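Local coordinates for protein GEO10716p1 (Drosophila melanogaster, PDB 7BTG) that acts as an arginine phosphatase of the low molecular weight protein tyrosine phosphatase family, probably removing phosphate from phosphorylated arginine, at residues Arg28-Trp33 and Arg148-Tyr153; Phe79-Ala84 and Thr105-Leu110; Gln109-Tyr114 and Leu143-Arg148; Leu47-Arg52 and Leu62-Leu67. The protein carries 1 engineered substitution. All blocks are in the same frame, centred on the assembly; numbering follows the deposited sequence.

Overall arrangement
Interactions 1, 2 and 3 touch one another, while interaction 4 stands apart. Interaction 2 pairs strands 81-84 and 107-110 of the parallel sheet, mainly through backbone hydrogen bonds. Interaction 3 is the most buried; it sets the turn after strand 107-110 against helix 133-154. The others are partly buried. Interaction 1 uses a later part of that helix and packs a surface loop on it through aromatic and aliphatic groups. Phe149 of interaction 1 meets Tyr81 and Phe83 of interaction 2. Interaction 4 lies about 21 to 23 Å from the others, centre to centre, and most of its touching residues are exposed. It joins two loops with weak CA-H...O contacts and apolar packing, beside a bound phosphate.

Interaction 1 (Arg28-Trp33 and Arg148-Tyr153); sequences RNLQDW and RFLQHY
The carbonyl oxygen of Phe149 is gripped by two backbone amides of its own helix: Tyr153 N at 3.0 Å, and His152 N, a weak bond. This turn puts Phe149, Leu150 and Tyr153 against Trp33. No hydrogen bond crosses between segments 28-33 and 148-153. Leu150 comes closest, with its CD2 methyl 3.4 Å from Trp33 CH2. Phe149 CE1 sits at the edge of the indole, near its plane, 3.9 Å from Trp33 CH2. Tyr153 makes a T-shaped stack. The edge of the six-membered ring of Trp33 points at the tyrosine face, with centroids 5.3 Å apart and planes at 86°. The first torsion of Tyr153 places CG anti to the backbone N (chi1 156°), which turns its face to the indole edge. Within the loop, Leu30 lays CD1 over one face of Trp33, near its rim, and the same methyl meets Leu150 CD2 at 4.1 Å. Arg28 passes the tip of Leu150, with NE 4.2 Å from CD1, and has a long, weak ion pair with Glu147. Leu21 and Val25 of helix 13-27 also touch Trp33. Just past that helix, Asn29 takes positive phi and closes it with a Schellman motif. Between these segments the fit is apolar, centred on the indole, with the weak ion pair to Glu147 as the charged addition next to it.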
# COMPACT_ATOMS: atom_id res chain seq x y z
N ARG A 28 -6.03 13.96 -10.02
CA ARG A 28 -6.87 14.83 -9.21
C ARG A 28 -6.18 16.14 -8.86
O ARG A 28 -6.80 16.98 -8.20
CB ARG A 28 -7.28 14.14 -7.91
CG ARG A 28 -8.67 13.55 -7.91
CD ARG A 28 -8.74 12.23 -8.64
NE ARG A 28 -9.49 11.27 -7.84
CZ ARG A 28 -10.06 10.17 -8.31
NH1 ARG A 28 -9.98 9.86 -9.60
NH2 ARG A 28 -10.72 9.38 -7.47
N ASN A 29 -4.91 16.30 -9.24
CA ASN A 29 -4.17 17.55 -9.04
C ASN A 29 -4.13 17.97 -7.57
O ASN A 29 -4.36 19.13 -7.23
CB ASN A 29 -4.77 18.66 -9.92
CG ASN A 29 -3.79 19.79 -10.18
OD1 ASN A 29 -3.01 19.74 -11.13
ND2 ASN A 29 -3.82 20.82 -9.34
N LEU A 30 -3.81 17.03 -6.69
CA LEU A 30 -3.83 17.32 -5.26
C LEU A 30 -2.48 17.80 -4.75
O LEU A 30 -1.43 17.54 -5.34
CB LEU A 30 -4.25 16.09 -4.45
CG LEU A 30 -5.55 15.35 -4.74
CD1 LEU A 30 -5.87 14.49 -3.53
CD2 LEU A 30 -6.68 16.31 -5.05
N GLN A 31 -2.53 18.48 -3.62
CA GLN A 31 -1.35 18.86 -2.85
C GLN A 31 -1.72 18.72 -1.38
O GLN A 31 -2.92 18.69 -1.08
CB GLN A 31 -0.93 20.29 -3.19
CG GLN A 31 -0.40 20.48 -4.60
CD GLN A 31 -1.21 21.51 -5.39
OE1 GLN A 31 -1.16 22.70 -5.08
NE2 GLN A 31 -1.91 21.07 -6.43
N ASP A 32 -0.77 18.61 -0.46
CA ASP A 32 0.63 18.34 -0.73
C ASP A 32 0.87 16.90 -0.31
O ASP A 32 1.07 16.62 0.88
CB ASP A 32 1.53 19.31 0.03
CG ASP A 32 2.94 19.37 -0.54
OD1 ASP A 32 3.22 18.59 -1.48
OD2 ASP A 32 3.75 20.20 -0.04
N TRP A 33 0.82 15.99 -1.28
CA TRP A 33 0.74 14.57 -1.03
C TRP A 33 2.09 13.90 -1.22
O TRP A 33 2.84 14.23 -2.14
CB TRP A 33 -0.28 13.91 -1.95
CG TRP A 33 -1.70 14.07 -1.47
CD1 TRP A 33 -2.41 15.24 -1.40
CD2 TRP A 33 -2.57 13.04 -1.02
NE1 TRP A 33 -3.67 14.99 -0.91
CE2 TRP A 33 -3.80 13.65 -0.68
CE3 TRP A 33 -2.44 11.66 -0.86
CZ2 TRP A 33 -4.88 12.92 -0.19
CZ3 TRP A 33 -3.51 10.94 -0.38
CH2 TRP A 33 -4.71 11.57 -0.05
N ARG A 148 -12.08 5.02 -2.94
CA ARG A 148 -12.98 5.34 -1.84
C ARG A 148 -12.25 6.05 -0.72
O ARG A 148 -12.83 6.92 -0.06
CB ARG A 148 -13.69 4.08 -1.35
CG ARG A 148 -14.51 3.47 -2.46
CD ARG A 148 -15.60 2.58 -1.98
NE ARG A 148 -16.31 2.01 -3.13
CZ ARG A 148 -17.32 2.60 -3.76
NH1 ARG A 148 -17.75 3.78 -3.36
NH2 ARG A 148 -17.89 2.01 -4.80
N PHE A 149 -10.97 5.74 -0.51
CA PHE A 149 -10.21 6.43 0.52
C PHE A 149 -10.09 7.92 0.21
O PHE A 149 -10.24 8.76 1.11
CB PHE A 149 -8.81 5.81 0.66
CG PHE A 149 -7.84 6.70 1.40
CD1 PHE A 149 -6.78 7.30 0.74
CD2 PHE A 149 -8.01 6.96 2.74
CE1 PHE A 149 -5.89 8.11 1.40
CE2 PHE A 149 -7.12 7.78 3.42
CZ PHE A 149 -6.06 8.36 2.74
N LEU A 150 -9.80 8.27 -1.04
CA LEU A 150 -9.66 9.69 -1.39
C LEU A 150 -10.99 10.42 -1.25
O LEU A 150 -11.04 11.54 -0.73
CB LEU A 150 -9.12 9.83 -2.81
CG LEU A 150 -7.66 9.48 -3.13
CD1 LEU A 150 -7.52 9.33 -4.62
CD2 LEU A 150 -6.72 10.56 -2.61
N GLN A 151 -12.07 9.77 -1.69
CA GLN A 151 -13.41 10.31 -1.54
C GLN A 151 -13.72 10.62 -0.09
O GLN A 151 -14.45 11.58 0.19
CB GLN A 151 -14.41 9.29 -2.09
CG GLN A 151 -15.86 9.74 -2.08
CD GLN A 151 -16.83 8.59 -1.84
OE1 GLN A 151 -16.76 7.56 -2.52
NE2 GLN A 151 -17.72 8.76 -0.87
N HIS A 152 -13.16 9.85 0.85
CA HIS A 152 -13.48 10.04 2.26
C HIS A 152 -12.61 11.11 2.90
O HIS A 152 -13.07 11.80 3.81
CB HIS A 152 -13.32 8.73 3.02
CG HIS A 152 -14.29 7.67 2.60
ND1 HIS A 152 -14.87 7.64 1.34
CD2 HIS A 152 -14.80 6.60 3.27
CE1 HIS A 152 -15.68 6.60 1.25
NE2 HIS A 152 -15.66 5.95 2.41
N TYR A 153 -11.36 11.25 2.46
CA TYR A 153 -10.48 12.23 3.09
C TYR A 153 -10.83 13.65 2.66
O TYR A 153 -10.69 14.59 3.45
CB TYR A 153 -9.02 11.91 2.77
CG TYR A 153 -8.08 13.10 2.87
CD1 TYR A 153 -7.43 13.42 4.06
CD2 TYR A 153 -7.84 13.89 1.75
CE1 TYR A 153 -6.57 14.52 4.12
CE2 TYR A 153 -6.99 14.98 1.81
CZ TYR A 153 -6.36 15.29 2.99
OH TYR A 153 -5.52 16.39 3.02

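Interaction 2 (Phe79-Ala84 and Thr105-Leu110); sequences FDYIFA and TCKIQL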
# COMPACT_ATOMS: atom_id res chain seq x y z
N PHE A 79 4.25 9.43 8.77
CA PHE A 79 3.14 9.22 7.85
C PHE A 79 1.83 9.41 8.57
O PHE A 79 1.73 9.19 9.78
CB PHE A 79 3.20 7.84 7.17
CG PHE A 79 4.29 7.71 6.15
CD1 PHE A 79 4.06 8.04 4.83
CD2 PHE A 79 5.56 7.30 6.53
CE1 PHE A 79 5.08 7.94 3.89
CE2 PHE A 79 6.58 7.19 5.61
CZ PHE A 79 6.35 7.51 4.28
N ASP A 80 0.82 9.84 7.82
CA ASP A 80 -0.53 10.01 8.35
C ASP A 80 -1.32 8.71 8.29
O ASP A 80 -2.11 8.41 9.19
CB ASP A 80 -1.27 11.12 7.58
CG ASP A 80 -0.48 12.42 7.52
OD1 ASP A 80 -0.20 13.01 8.59
OD2 ASP A 80 -0.14 12.86 6.40
N TYR A 81 -1.13 7.95 7.21
CA TYR A 81 -1.78 6.67 7.03
C TYR A 81 -0.71 5.65 6.70
O TYR A 81 0.20 5.94 5.92
CB TYR A 81 -2.85 6.72 5.92
CG TYR A 81 -4.09 7.44 6.38
CD1 TYR A 81 -5.15 6.72 6.90
CD2 TYR A 81 -4.18 8.83 6.33
CE1 TYR A 81 -6.29 7.36 7.35
CE2 TYR A 81 -5.33 9.49 6.77
CZ TYR A 81 -6.38 8.74 7.29
OH TYR A 81 -7.54 9.34 7.75
N ILE A 82 -0.80 4.47 7.31
CA ILE A 82 -0.03 3.30 6.93
C ILE A 82 -1.03 2.19 6.66
O ILE A 82 -1.80 1.81 7.55
CB ILE A 82 0.97 2.88 8.02
CG1 ILE A 82 1.97 4.00 8.28
CG2 ILE A 82 1.69 1.64 7.60
CD1 ILE A 82 2.94 3.69 9.41
N PHE A 83 -1.07 1.72 5.42
CA PHE A 83 -2.07 0.77 4.96
C PHE A 83 -1.46 -0.62 4.87
O PHE A 83 -0.46 -0.81 4.18
CB PHE A 83 -2.63 1.20 3.60
CG PHE A 83 -3.50 2.42 3.68
CD1 PHE A 83 -4.65 2.42 4.45
CD2 PHE A 83 -3.17 3.57 2.98
CE1 PHE A 83 -5.45 3.53 4.55
CE2 PHE A 83 -3.97 4.69 3.07
CZ PHE A 83 -5.12 4.66 3.84
N ALA A 84 -2.07 -1.56 5.57
CA ALA A 84 -1.79 -2.98 5.42
C ALA A 84 -2.64 -3.59 4.31
O ALA A 84 -3.76 -3.15 4.04
CB ALA A 84 -2.07 -3.71 6.75
N THR A 105 1.24 8.72 16.01
CA THR A 105 -0.13 9.12 15.70
C THR A 105 -0.54 8.76 14.28
O THR A 105 -1.61 9.17 13.84
CB THR A 105 -0.32 10.63 15.92
OG1 THR A 105 0.81 11.33 15.39
CG2 THR A 105 -0.45 10.93 17.39
N CYS A 106 0.29 8.02 13.56
CA CYS A 106 -0.16 7.53 12.27
C CYS A 106 -1.39 6.65 12.46
O CYS A 106 -1.50 5.91 13.45
CB CYS A 106 0.95 6.74 11.59
SG CYS A 106 1.50 5.35 12.59
N LYS A 107 -2.32 6.74 11.53
CA LYS A 107 -3.41 5.78 11.48
C LYS A 107 -2.96 4.55 10.70
O LYS A 107 -2.44 4.68 9.58
CB LYS A 107 -4.65 6.43 10.85
CG LYS A 107 -4.94 7.81 11.45
CD LYS A 107 -6.37 8.25 11.23
CE LYS A 107 -6.83 9.18 12.35
NZ LYS A 107 -7.40 8.40 13.49
N ILE A 108 -3.14 3.38 11.29
CA ILE A 108 -2.75 2.11 10.69
C ILE A 108 -4.02 1.33 10.37
O ILE A 108 -4.80 1.00 11.28
CB ILE A 108 -1.84 1.30 11.62
CG1 ILE A 108 -0.55 2.08 11.92
CG2 ILE A 108 -1.55 -0.06 10.99
CD1 ILE A 108 0.20 1.59 13.18
N GLN A 109 -4.25 1.03 9.09
CA GLN A 109 -5.54 0.49 8.70
C GLN A 109 -5.37 -0.53 7.58
O GLN A 109 -4.44 -0.46 6.78
CB GLN A 109 -6.51 1.62 8.24
CG GLN A 109 -6.72 2.73 9.29
CD GLN A 109 -7.48 3.96 8.75
OE1 GLN A 109 -7.65 4.13 7.54
NE2 GLN A 109 -7.94 4.79 9.65
N LEU A 110 -6.30 -1.48 7.55
CA LEU A 110 -6.45 -2.38 6.42
C LEU A 110 -6.91 -1.56 5.22
O LEU A 110 -7.96 -0.93 5.28
CB LEU A 110 -7.47 -3.45 6.79
CG LEU A 110 -7.57 -4.75 6.03
CD1 LEU A 110 -6.29 -5.55 6.18
CD2 LEU A 110 -8.74 -5.51 6.59
O HOH W 1 1.76 11.01 12.20
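Backbone hydrogen bonds join Asp80-Ala84 to Lys107-Gln109 as parallel neighbours. Lys107 N donates to Asp80 O at 2.9 Å, from above the carbonyl plane. Ile82 N donates to Lys107 O at 2.8 Å and Gln109 N to Ile82 O at 3.0 Å, both nearly along the C=O axis. Ala84 N closes the series on Gln109 O at 2.9 Å. Three of these oxygens also take CA-H...O contacts, from Tyr81, Ile108 and Phe83. A water donates to Phe79 O and is weakly bound to Thr105 OG1.

Polar and aromatic contacts fill the face carrying Tyr81, Lys107, Phe83 and Gln109. The amide of Gln109 meets the edge of the Tyr81 ring, with OE1 3.5 Å from CE1 and the two planes 70° apart. Tyr114 OH donates to the same OE1. Lys107 runs alongside Tyr81, with its CD 3.8 Å from Tyr81 OH. Replacing Tyr81 with an alanine would probably leave the Lys107 chain and the Gln109 amide without the ring beside them, and Phe149 without one aromatic neighbour.

Apolar contacts lie on the other face. Ile82 CD1 meets Cys106 SG at 3.9 Å; SG is turned between the backbone N and the carbonyl carbon (chi1 58°), which brings it to that methyl. Helix 87-99, which links the strands in a beta-alpha-beta crossover, touches Ile82, Ala84 and Ile108 here. The main chain thus sets the register, while the side chains fit one face to the aromatic Phe149 and the other to helices 87-99 and 73-78.

Interaction 3 (Gln109-Tyr114 and Leu143-Arg148); sequences QLLGSY and LESCER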
# COMPACT_ATOMS: atom_id res chain seq x y z
N GLN A 109 -4.25 1.03 9.09
CA GLN A 109 -5.54 0.49 8.70
C GLN A 109 -5.37 -0.53 7.58
O GLN A 109 -4.44 -0.46 6.78
CB GLN A 109 -6.51 1.62 8.24
CG GLN A 109 -6.72 2.73 9.29
CD GLN A 109 -7.48 3.96 8.75
OE1 GLN A 109 -7.65 4.13 7.54
NE2 GLN A 109 -7.94 4.79 9.65
N LEU A 110 -6.30 -1.48 7.55
CA LEU A 110 -6.45 -2.38 6.42
C LEU A 110 -6.91 -1.56 5.22
O LEU A 110 -7.96 -0.93 5.28
CB LEU A 110 -7.47 -3.45 6.79
CG LEU A 110 -7.57 -4.75 6.03
CD1 LEU A 110 -6.29 -5.55 6.18
CD2 LEU A 110 -8.74 -5.51 6.59
N LEU A 111 -6.11 -1.54 4.15
CA LEU A 111 -6.46 -0.71 3.00
C LEU A 111 -7.81 -1.12 2.42
O LEU A 111 -8.62 -0.27 2.05
CB LEU A 111 -5.38 -0.81 1.92
CG LEU A 111 -5.80 -0.28 0.54
CD1 LEU A 111 -5.96 1.22 0.59
CD2 LEU A 111 -4.78 -0.66 -0.53
N GLY A 112 -8.05 -2.42 2.35
CA GLY A 112 -9.26 -2.96 1.76
C GLY A 112 -10.51 -2.70 2.57
O GLY A 112 -11.60 -2.94 2.06
N SER A 113 -10.37 -2.21 3.80
CA SER A 113 -11.57 -1.83 4.55
C SER A 113 -12.29 -0.65 3.91
O SER A 113 -13.43 -0.37 4.28
CB SER A 113 -11.22 -1.51 6.01
OG SER A 113 -10.61 -0.23 6.16
N TYR A 114 -11.65 0.06 2.97
CA TYR A 114 -12.34 1.12 2.25
C TYR A 114 -13.18 0.59 1.10
O TYR A 114 -13.98 1.35 0.55
CB TYR A 114 -11.35 2.16 1.73
CG TYR A 114 -10.83 3.01 2.84
CD1 TYR A 114 -11.49 4.16 3.21
CD2 TYR A 114 -9.70 2.64 3.55
CE1 TYR A 114 -11.02 4.94 4.26
CE2 TYR A 114 -9.23 3.40 4.59
CZ TYR A 114 -9.89 4.55 4.94
OH TYR A 114 -9.41 5.31 5.98
N LEU A 143 -7.16 -0.39 -6.50
CA LEU A 143 -7.70 0.78 -7.18
C LEU A 143 -8.99 1.26 -6.51
O LEU A 143 -9.11 2.44 -6.15
CB LEU A 143 -7.94 0.46 -8.65
CG LEU A 143 -8.51 1.58 -9.51
CD1 LEU A 143 -7.67 2.84 -9.33
CD2 LEU A 143 -8.52 1.12 -10.94
N GLU A 144 -9.96 0.36 -6.29
CA GLU A 144 -11.19 0.81 -5.64
C GLU A 144 -10.89 1.33 -4.25
O GLU A 144 -11.42 2.38 -3.85
CB GLU A 144 -12.22 -0.31 -5.57
CG GLU A 144 -13.55 0.17 -4.95
CD GLU A 144 -14.63 -0.91 -4.91
OE1 GLU A 144 -14.43 -1.99 -5.53
OE2 GLU A 144 -15.68 -0.69 -4.26
N SER A 145 -10.02 0.61 -3.50
CA SER A 145 -9.68 1.01 -2.14
C SER A 145 -9.13 2.43 -2.11
O SER A 145 -9.56 3.25 -1.29
CB SER A 145 -8.65 0.05 -1.54
OG SER A 145 -9.11 -1.29 -1.49
N CYS A 146 -8.16 2.73 -2.97
CA CYS A 146 -7.62 4.09 -3.02
C CYS A 146 -8.70 5.10 -3.42
O CYS A 146 -8.72 6.23 -2.93
CB CYS A 146 -6.45 4.18 -4.00
SG CYS A 146 -4.93 3.34 -3.51
N GLU A 147 -9.58 4.72 -4.35
CA GLU A 147 -10.61 5.65 -4.79
C GLU A 147 -11.55 6.02 -3.64
O GLU A 147 -11.78 7.20 -3.38
CB GLU A 147 -11.40 5.05 -5.94
CG GLU A 147 -10.53 4.75 -7.11
CD GLU A 147 -11.22 4.98 -8.40
OE1 GLU A 147 -11.75 6.09 -8.59
OE2 GLU A 147 -11.26 4.03 -9.21
N ARG A 148 -12.08 5.02 -2.94
CA ARG A 148 -12.98 5.34 -1.84
C ARG A 148 -12.25 6.05 -0.72
O ARG A 148 -12.83 6.92 -0.06
CB ARG A 148 -13.69 4.08 -1.35
CG ARG A 148 -14.51 3.47 -2.46
CD ARG A 148 -15.60 2.58 -1.98
NE ARG A 148 -16.31 2.01 -3.13
CZ ARG A 148 -17.32 2.60 -3.76
NH1 ARG A 148 -17.75 3.78 -3.36
NH2 ARG A 148 -17.89 2.01 -4.80
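Leu111 and Ser145 form the tight, buried end of this contact. Leu111 CG lies 3.5 Å from Ser145 CB, and its CD1 methyl is almost as near. Leu111 CG is anti to the backbone N (chi1 165°), which swings the branch toward the helix. Next to it Gly112 CA rests 3.7 Å from Ser145 OG. That buried hydroxyl is satisfied within its own helix, by the carbonyl oxygen of Gln141. Tyr114 continues the packing with CB 3.7 Å from Ser145 O. Its ring leads away from segment 143-148, back to strand 107-110, where its OH donates to Gln109 OE1 at 2.6 Å. This bond fixes the far end of the ring, and Phe149 packs edge-to-face with it.

Leu111-Tyr114 form the 3-10 turn that follows strand 107-110 of the parallel sheet. Helix 133-154 packs on the sheet face here, and Leu111 and Cys146 both touch Phe5 of strand 2-7. Leu110 O holds the turn by accepting Ser113 N and Ser113 OG.

The other end is looser and only partly covered. Arg148 brings its aliphatic chain past Tyr114 O, with CD 3.2 Å from that oxygen, and its guanidinium carries on away from the turn. There Arg148 NE makes a straight salt bridge to Glu144 OE2 at 3.0 Å and 171°, in the guanidinium plane and on the anti lone pair. Arg117 binds the same carboxylate oxygen.

Interaction 4 (Leu47-Arg52 and Leu62-Leu67); sequences LEPQAR and LKTNHL. With PO4 (phosphate ion), chain C.
An ST turn at Thr64 packs against Pro49, next to a bound phosphate ion. Thr64 OG1, anti to its own backbone N (chi1 165°), accepts from His66 N at 3.1 Å with an angle of 169°. The CG corner of the Pro49 ring rests against the OG1 and CG2 branches of Thr64, 3.6 Å and 3.7 Å away. A valine in place of Thr64 would probably leave His66 N without this acceptor and the turn freer to shift beside the proline. Pro49 CD also sits close to His66 O. The loops have no classical hydrogen bond between these segments. Instead Leu67 CA approaches Leu47 O at 3.2 Å, and Glu48 CA approaches His66 O at 3.4 Å, as CA-H...O contacts. On the other side of the loop His66 ND1 donates to phosphate O4 at 3.3 Å, with the oxygen near the ring plane. Asn65 ND2 lies 2.9 Å from phosphate O2. The ion probably comes from the crystallisation liquor, and its place beside His66 says nothing of the active-site pocket. His66 NE2 is hydrogen-bonded to Asn10 OD1. Asn10 lies between strand 2-7 and helix 13-27, the place of the phosphate-binding P-loop in low molecular weight phosphatases.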
# COMPACT_ATOMS: atom_id res chain seq x y z
N LEU A 47 15.63 -4.78 -4.17
CA LEU A 47 15.27 -5.08 -5.54
C LEU A 47 14.08 -4.22 -5.98
O LEU A 47 13.46 -3.52 -5.17
CB LEU A 47 14.93 -6.56 -5.69
CG LEU A 47 15.91 -7.49 -4.97
CD1 LEU A 47 15.36 -8.90 -4.90
CD2 LEU A 47 17.28 -7.46 -5.67
N GLU A 48 13.77 -4.29 -7.26
CA GLU A 48 12.66 -3.58 -7.88
C GLU A 48 11.40 -4.43 -7.84
O GLU A 48 11.47 -5.65 -7.68
CB GLU A 48 13.01 -3.23 -9.34
CG GLU A 48 13.97 -2.06 -9.49
CD GLU A 48 13.82 -1.33 -10.81
OE1 GLU A 48 13.86 -1.99 -11.87
OE2 GLU A 48 13.67 -0.09 -10.79
N PRO A 49 10.21 -3.82 -8.00
CA PRO A 49 8.97 -4.60 -7.89
C PRO A 49 8.97 -5.76 -8.86
O PRO A 49 9.59 -5.71 -9.92
CB PRO A 49 7.88 -3.58 -8.23
CG PRO A 49 8.49 -2.26 -7.87
CD PRO A 49 9.93 -2.40 -8.28
N GLN A 50 8.29 -6.83 -8.47
CA GLN A 50 8.32 -8.05 -9.25
C GLN A 50 7.82 -7.78 -10.66
O GLN A 50 6.82 -7.08 -10.86
CB GLN A 50 7.48 -9.13 -8.58
CG GLN A 50 7.85 -10.49 -9.05
CD GLN A 50 6.86 -11.54 -8.62
OE1 GLN A 50 7.25 -12.61 -8.12
NE2 GLN A 50 5.57 -11.26 -8.81
N ALA A 51 8.51 -8.37 -11.64
CA ALA A 51 8.41 -7.90 -13.02
C ALA A 51 6.98 -7.96 -13.54
O ALA A 51 6.54 -7.05 -14.26
CB ALA A 51 9.35 -8.71 -13.90
N ARG A 52 6.22 -8.99 -13.19
CA ARG A 52 4.88 -9.09 -13.74
C ARG A 52 3.93 -8.03 -13.20
O ARG A 52 2.84 -7.87 -13.74
CB ARG A 52 4.32 -10.49 -13.51
CG ARG A 52 4.23 -10.87 -12.07
CD ARG A 52 4.50 -12.36 -11.87
NE ARG A 52 3.31 -13.21 -11.90
CZ ARG A 52 3.11 -14.20 -11.03
NH1 ARG A 52 4.00 -14.40 -10.07
NH2 ARG A 52 2.03 -14.96 -11.09
N LEU A 62 1.17 3.26 -15.92
CA LEU A 62 1.90 3.53 -14.70
C LEU A 62 3.24 2.82 -14.73
O LEU A 62 3.40 1.78 -15.37
CB LEU A 62 1.11 3.05 -13.49
CG LEU A 62 -0.24 3.70 -13.41
CD1 LEU A 62 -0.97 3.20 -12.17
CD2 LEU A 62 -0.03 5.21 -13.39
N LYS A 63 4.20 3.38 -14.00
CA LYS A 63 5.49 2.74 -13.86
C LYS A 63 5.98 2.96 -12.44
O LYS A 63 5.58 3.92 -11.77
CB LYS A 63 6.51 3.27 -14.88
CG LYS A 63 7.04 4.65 -14.58
N THR A 64 6.83 2.05 -11.97
CA THR A 64 7.40 2.17 -10.64
C THR A 64 8.90 1.92 -10.70
O THR A 64 9.37 1.02 -11.41
CB THR A 64 6.77 1.22 -9.65
OG1 THR A 64 7.60 1.15 -8.49
CG2 THR A 64 6.62 -0.18 -10.25
N ASN A 65 9.61 2.73 -9.92
CA ASN A 65 11.05 2.73 -9.71
C ASN A 65 11.49 1.91 -8.49
O ASN A 65 12.68 1.58 -8.36
CB ASN A 65 11.49 4.18 -9.50
CG ASN A 65 10.48 4.96 -8.65
OD1 ASN A 65 9.25 4.78 -8.79
ND2 ASN A 65 10.97 5.83 -7.78
N HIS A 66 10.54 1.56 -7.64
CA HIS A 66 10.72 1.45 -6.20
C HIS A 66 11.65 0.30 -5.82
O HIS A 66 11.48 -0.82 -6.29
CB HIS A 66 9.34 1.26 -5.55
CG HIS A 66 9.38 1.05 -4.07
ND1 HIS A 66 9.46 2.09 -3.18
CD2 HIS A 66 9.31 -0.09 -3.33
CE1 HIS A 66 9.45 1.61 -1.94
NE2 HIS A 66 9.36 0.30 -2.01
N LEU A 67 12.61 0.58 -4.95
CA LEU A 67 13.43 -0.47 -4.36
C LEU A 67 12.77 -0.98 -3.08
O LEU A 67 12.42 -0.18 -2.20
CB LEU A 67 14.83 0.07 -4.04
CG LEU A 67 15.76 0.50 -5.18
CD1 LEU A 67 16.97 1.27 -4.64
CD2 LEU A 67 16.22 -0.68 -6.01
P PO4 C . 10.06 5.72 -4.52
O1 PO4 C . 9.71 7.18 -4.71
O2 PO4 C . 9.37 4.85 -5.56
O3 PO4 C . 11.55 5.56 -4.69
O4 PO4 C . 9.72 5.33 -3.09